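Local coordinates for protein carbohydrate binding module E1 (Uncultured bacterium, PDB 5KLC) that probably binds carbohydrate as a small, all-beta carbohydrate-binding module, at residues Gly43-Val48 with Thr64-Thr69; Ser50-Thr55 with Phe90-Asp95. All coordinates share one frame; numbering follows the deposited sequence.

Contact 1 (Gly43-Val48 with Thr64-Thr69)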
# COMPACT_ATOMS: atom_id res chain seq x y z
N GLY A 43 -6.49 1.23 3.54
CA GLY A 43 -7.62 2.10 3.88
C GLY A 43 -7.37 3.54 3.50
O GLY A 43 -6.29 4.08 3.75
N SER A 44 -8.39 4.17 2.92
CA SER A 44 -8.28 5.59 2.61
C SER A 44 -9.67 6.19 2.56
O SER A 44 -10.65 5.52 2.21
CB SER A 44 -7.56 5.84 1.28
OG SER A 44 -7.46 7.24 1.08
N TRP A 45 -9.76 7.47 2.92
CA TRP A 45 -11.03 8.16 3.03
C TRP A 45 -10.99 9.53 2.38
O TRP A 45 -11.93 10.32 2.55
CB TRP A 45 -11.45 8.25 4.51
CG TRP A 45 -11.63 6.87 5.07
CD1 TRP A 45 -12.80 6.16 5.13
CD2 TRP A 45 -10.61 6.01 5.59
NE1 TRP A 45 -12.57 4.91 5.67
CE2 TRP A 45 -11.23 4.79 5.95
CE3 TRP A 45 -9.24 6.15 5.80
CZ2 TRP A 45 -10.53 3.73 6.51
CZ3 TRP A 45 -8.53 5.08 6.35
CH2 TRP A 45 -9.18 3.89 6.70
N THR A 46 -9.95 9.82 1.60
CA THR A 46 -9.80 11.11 0.93
C THR A 46 -10.72 11.26 -0.27
O THR A 46 -10.92 12.39 -0.75
CB THR A 46 -8.33 11.28 0.52
OG1 THR A 46 -7.50 11.11 1.67
CG2 THR A 46 -8.07 12.65 -0.06
N GLY A 47 -11.32 10.18 -0.76
CA GLY A 47 -12.13 10.25 -1.96
C GLY A 47 -11.35 10.12 -3.25
O GLY A 47 -11.92 10.32 -4.32
N VAL A 48 -10.06 9.81 -3.18
CA VAL A 48 -9.21 9.67 -4.36
C VAL A 48 -9.00 8.19 -4.62
O VAL A 48 -8.61 7.45 -3.72
CB VAL A 48 -7.85 10.38 -4.14
CG1 VAL A 48 -6.91 10.10 -5.29
CG2 VAL A 48 -8.06 11.86 -4.00
N THR A 64 -11.00 2.84 -3.69
CA THR A 64 -11.75 3.94 -4.27
C THR A 64 -11.84 5.16 -3.37
O THR A 64 -12.48 6.14 -3.75
CB THR A 64 -13.17 3.49 -4.64
OG1 THR A 64 -13.85 3.00 -3.48
CG2 THR A 64 -13.12 2.40 -5.70
N GLY A 65 -11.21 5.12 -2.20
CA GLY A 65 -11.08 6.30 -1.38
C GLY A 65 -12.15 6.48 -0.33
O GLY A 65 -12.32 7.60 0.18
N ASN A 66 -12.90 5.44 0.00
CA ASN A 66 -13.92 5.55 1.04
C ASN A 66 -14.04 4.21 1.78
O ASN A 66 -15.14 3.71 2.01
CB ASN A 66 -15.25 6.00 0.44
CG ASN A 66 -16.27 6.35 1.52
OD1 ASN A 66 -15.91 6.80 2.61
ND2 ASN A 66 -17.54 6.16 1.21
N GLY A 67 -12.92 3.64 2.19
CA GLY A 67 -12.95 2.47 3.04
C GLY A 67 -11.70 1.64 2.86
O GLY A 67 -10.66 2.14 2.46
N TRP A 68 -11.85 0.35 3.16
CA TRP A 68 -10.74 -0.59 3.23
C TRP A 68 -10.78 -1.56 2.05
O TRP A 68 -11.82 -2.17 1.79
CB TRP A 68 -10.81 -1.40 4.52
CG TRP A 68 -10.59 -0.63 5.77
CD1 TRP A 68 -11.54 -0.11 6.60
CD2 TRP A 68 -9.32 -0.32 6.35
NE1 TRP A 68 -10.93 0.52 7.66
CE2 TRP A 68 -9.57 0.40 7.53
CE3 TRP A 68 -8.00 -0.57 5.97
CZ2 TRP A 68 -8.54 0.87 8.36
CZ3 TRP A 68 -6.97 -0.10 6.79
CH2 TRP A 68 -7.26 0.60 7.97
N THR A 69 -9.64 -1.75 1.41
CA THR A 69 -9.47 -2.79 0.41
C THR A 69 -8.75 -3.96 1.06
O THR A 69 -7.64 -3.79 1.57
CB THR A 69 -8.66 -2.30 -0.79
OG1 THR A 69 -9.37 -1.23 -1.43
CG2 THR A 69 -8.50 -3.45 -1.80
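Trp-45 and Trp-68 meet edge to face: the six-membered ring of Trp-45 points its rim at the five-membered ring of Trp-68, with centroids 5.0 Å apart and planes at 80°. The leading atom is Trp-45 CZ2, 3.4 Å from Trp-68 NE1, with CH2 beside it. That same face of Trp-68 also lies over Gly-43, whose CA sits 3.9 Å from the centroid of the six-membered ring in a CH-pi contact. Packing is tight here: a CB on Gly-43 would collide with Trp-68 CE3. With CG of Trp-68 anti to its carbonyl carbon (chi1 -67°), the indole is laid back across the neighbouring strand. Replacing Trp-68 with an alanine would probably open a gap above Gly-43 and leave the rim of Trp-45 without its aromatic partner. The backbones form an antiparallel pair between edge strand 67-71 and strand 40-44. Ser-44 N donates to Gly-67 O at 3.1 Å, and Gly-67 N returns a bond to Ser-44 O at 2.9 Å. Asn-66 and Gly-67 both face Ser-44, which makes a classic beta bulge. Beyond it the loops stay close: Gly-47 N reaches an in-plane lone pair of Gly-65 O at 2.9 Å, and buried Gly-65 is a second tight point, with no space for a CB against Gly-47 C and Val-48 N. Looser is the solvent side, where the pyrrole end of the exposed Trp-45 has NE1 3.6 Å from Gly-67 CA and the Asn-66 amide stands nearly perpendicular to the indole, its OD1 4.1 Å from Trp-45 CD1.

Contact 2 (Ser50-Thr55 with Phe90-Asp95); sequences SSYNIT and FNVKFD
Ser-50 OG and Phe-90 CG both lie between the backbone N and the carbonyl carbon of their residues (chi1 55° and 64°), and these torsions turn Ser-50 OG toward Tyr-52 OH and swing the Phe-90 ring over to strand 50-54, where its far end meets Ser-50 CB. Tyr-52 instead has CG anti to its carbonyl carbon, which extends the phenol from strand 50-54 toward the same ring. The strands belong to the two facing sheets of a beta sandwich, and this is part of its core. Their axes pass 10.9 Å apart with their directions 44° from parallel, a separation bridged by side chains and not by backbone pairing. Tyr-52 and Phe-90 approach from opposite directions, and the hydroxyl lies near the phenyl plane, at its edge, with Tyr-52 OH 3.2 Å from Phe-90 CE2. Ser-50 CB is 3.6 Å from Phe-90 CZ, and the serine thus packs obliquely on the end of the ring that the hydroxyl also touches. On the next inward-facing residue of strand 90-95, Val-92 sends CG2, the branch anti to its backbone N, to within 3.7 Å of Tyr-52 OH. Farther along, the rings of Tyr-52 and Phe-94 meet obliquely through Tyr-52 CE2 and Phe-94 CZ at 4.0 Å, a looser apolar contact. Phe-23 touches Val-92 and Phe-94, whereas Ile-61 and Ile-83 touch Tyr-52, so both sheets add apolar neighbours. The phenol oxygen is set among carbon atoms of Phe-90 and Val-92, but it has a polar mate on its own strand: Tyr-52 OH and Ser-50 OG are hydrogen-bonded at 2.7 Å, and either oxygen could be the donor.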
# COMPACT_ATOMS: atom_id res chain seq x y z
N SER A 50 -7.01 5.03 -5.89
CA SER A 50 -5.60 4.72 -5.96
C SER A 50 -5.44 3.25 -6.33
O SER A 50 -6.36 2.45 -6.18
CB SER A 50 -4.89 5.03 -4.63
OG SER A 50 -5.52 4.37 -3.55
N SER A 51 -4.25 2.89 -6.82
CA SER A 51 -3.99 1.52 -7.20
C SER A 51 -2.57 1.15 -6.80
O SER A 51 -1.69 2.02 -6.73
CB SER A 51 -4.21 1.27 -8.70
OG SER A 51 -3.21 1.90 -9.48
N TYR A 52 -2.37 -0.14 -6.54
CA TYR A 52 -1.17 -0.64 -5.90
C TYR A 52 -0.72 -1.93 -6.57
O TYR A 52 -1.54 -2.78 -6.91
CB TYR A 52 -1.42 -0.93 -4.41
CG TYR A 52 -2.04 0.24 -3.68
CD1 TYR A 52 -3.41 0.51 -3.80
CD2 TYR A 52 -1.27 1.06 -2.86
CE1 TYR A 52 -3.98 1.57 -3.14
CE2 TYR A 52 -1.84 2.12 -2.19
CZ TYR A 52 -3.20 2.37 -2.33
OH TYR A 52 -3.79 3.43 -1.68
N ASN A 53 0.60 -2.06 -6.73
CA ASN A 53 1.25 -3.32 -7.08
C ASN A 53 2.19 -3.70 -5.94
O ASN A 53 3.03 -2.89 -5.53
CB ASN A 53 2.04 -3.24 -8.39
CG ASN A 53 1.17 -3.01 -9.60
OD1 ASN A 53 -0.03 -3.26 -9.56
ND2 ASN A 53 1.77 -2.55 -10.69
N ILE A 54 2.07 -4.93 -5.44
CA ILE A 54 2.98 -5.46 -4.44
C ILE A 54 4.04 -6.28 -5.16
O ILE A 54 3.71 -7.20 -5.92
CB ILE A 54 2.25 -6.32 -3.40
CG1 ILE A 54 1.21 -5.48 -2.64
CG2 ILE A 54 3.26 -6.96 -2.47
CD1 ILE A 54 0.38 -6.30 -1.65
N THR A 55 5.30 -5.94 -4.93
CA THR A 55 6.39 -6.65 -5.58
C THR A 55 6.38 -8.12 -5.17
O THR A 55 6.30 -8.44 -3.98
CB THR A 55 7.73 -6.01 -5.21
OG1 THR A 55 7.72 -4.64 -5.62
CG2 THR A 55 8.90 -6.72 -5.92
N PHE A 90 -2.94 11.75 -1.04
CA PHE A 90 -4.06 11.24 -0.28
C PHE A 90 -3.56 10.54 0.97
O PHE A 90 -2.45 10.00 1.00
CB PHE A 90 -4.90 10.27 -1.14
CG PHE A 90 -4.17 9.02 -1.55
CD1 PHE A 90 -3.20 9.05 -2.55
CD2 PHE A 90 -4.44 7.81 -0.93
CE1 PHE A 90 -2.52 7.90 -2.92
CE2 PHE A 90 -3.76 6.65 -1.30
CZ PHE A 90 -2.80 6.70 -2.29
N ASN A 91 -4.38 10.57 2.02
CA ASN A 91 -4.05 9.90 3.27
C ASN A 91 -4.45 8.44 3.20
O ASN A 91 -5.59 8.10 2.86
CB ASN A 91 -4.76 10.58 4.45
CG ASN A 91 -4.15 11.90 4.81
OD1 ASN A 91 -2.94 12.10 4.69
ND2 ASN A 91 -4.98 12.84 5.28
N VAL A 92 -3.51 7.56 3.54
CA VAL A 92 -3.76 6.13 3.45
C VAL A 92 -3.21 5.47 4.70
O VAL A 92 -2.26 5.96 5.32
CB VAL A 92 -3.11 5.53 2.18
CG1 VAL A 92 -1.58 5.65 2.23
CG2 VAL A 92 -3.56 4.09 1.97
N LYS A 93 -3.81 4.35 5.08
CA LYS A 93 -3.12 3.51 6.05
C LYS A 93 -3.11 2.06 5.60
O LYS A 93 -4.03 1.56 4.96
CB LYS A 93 -3.69 3.62 7.46
CG LYS A 93 -5.17 3.61 7.63
CD LYS A 93 -5.43 4.14 9.04
CE LYS A 93 -6.83 3.85 9.54
NZ LYS A 93 -7.02 4.35 10.95
N PHE A 94 -2.01 1.40 5.95
CA PHE A 94 -1.85 -0.03 5.77
C PHE A 94 -2.06 -0.69 7.13
O PHE A 94 -1.53 -0.20 8.13
CB PHE A 94 -0.47 -0.34 5.20
CG PHE A 94 -0.30 0.11 3.77
CD1 PHE A 94 -0.33 1.45 3.43
CD2 PHE A 94 -0.14 -0.82 2.76
CE1 PHE A 94 -0.19 1.86 2.11
CE2 PHE A 94 -0.01 -0.40 1.44
CZ PHE A 94 -0.02 0.93 1.12
N ASP A 95 -2.84 -1.76 7.16
CA ASP A 95 -3.14 -2.45 8.41
C ASP A 95 -3.22 -3.94 8.11
O ASP A 95 -3.08 -4.37 6.96
CB ASP A 95 -4.43 -1.90 9.04
CG ASP A 95 -4.47 -2.06 10.57
OD1 ASP A 95 -5.08 -1.18 11.24
OD2 ASP A 95 -3.91 -3.04 11.10

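Contact 2 is central, its midpoint about 2 Å from the centre of the chain, whereas the midpoint of contact 1 lies about 12 Å from it; the two midpoints are about 10 Å apart. Strand 40-44 joins them, pairing with 67-71 on one side and with 90-96 on the other. Gly-43 O accepts a probable hydrogen bond from Lys-93 N at 2.8 Å, and Ser-44 OG bonds Asn-91 O at 2.7 Å. On the outer side, Trp-68 CH2 packs on Lys-93 CE at 3.6 Å. Exposed tryptophans often serve as sugar platforms in carbohydrate-binding modules, so the Trp-45 side of contact 1 is a possible, unproven site, with contact 2 as the core behind it.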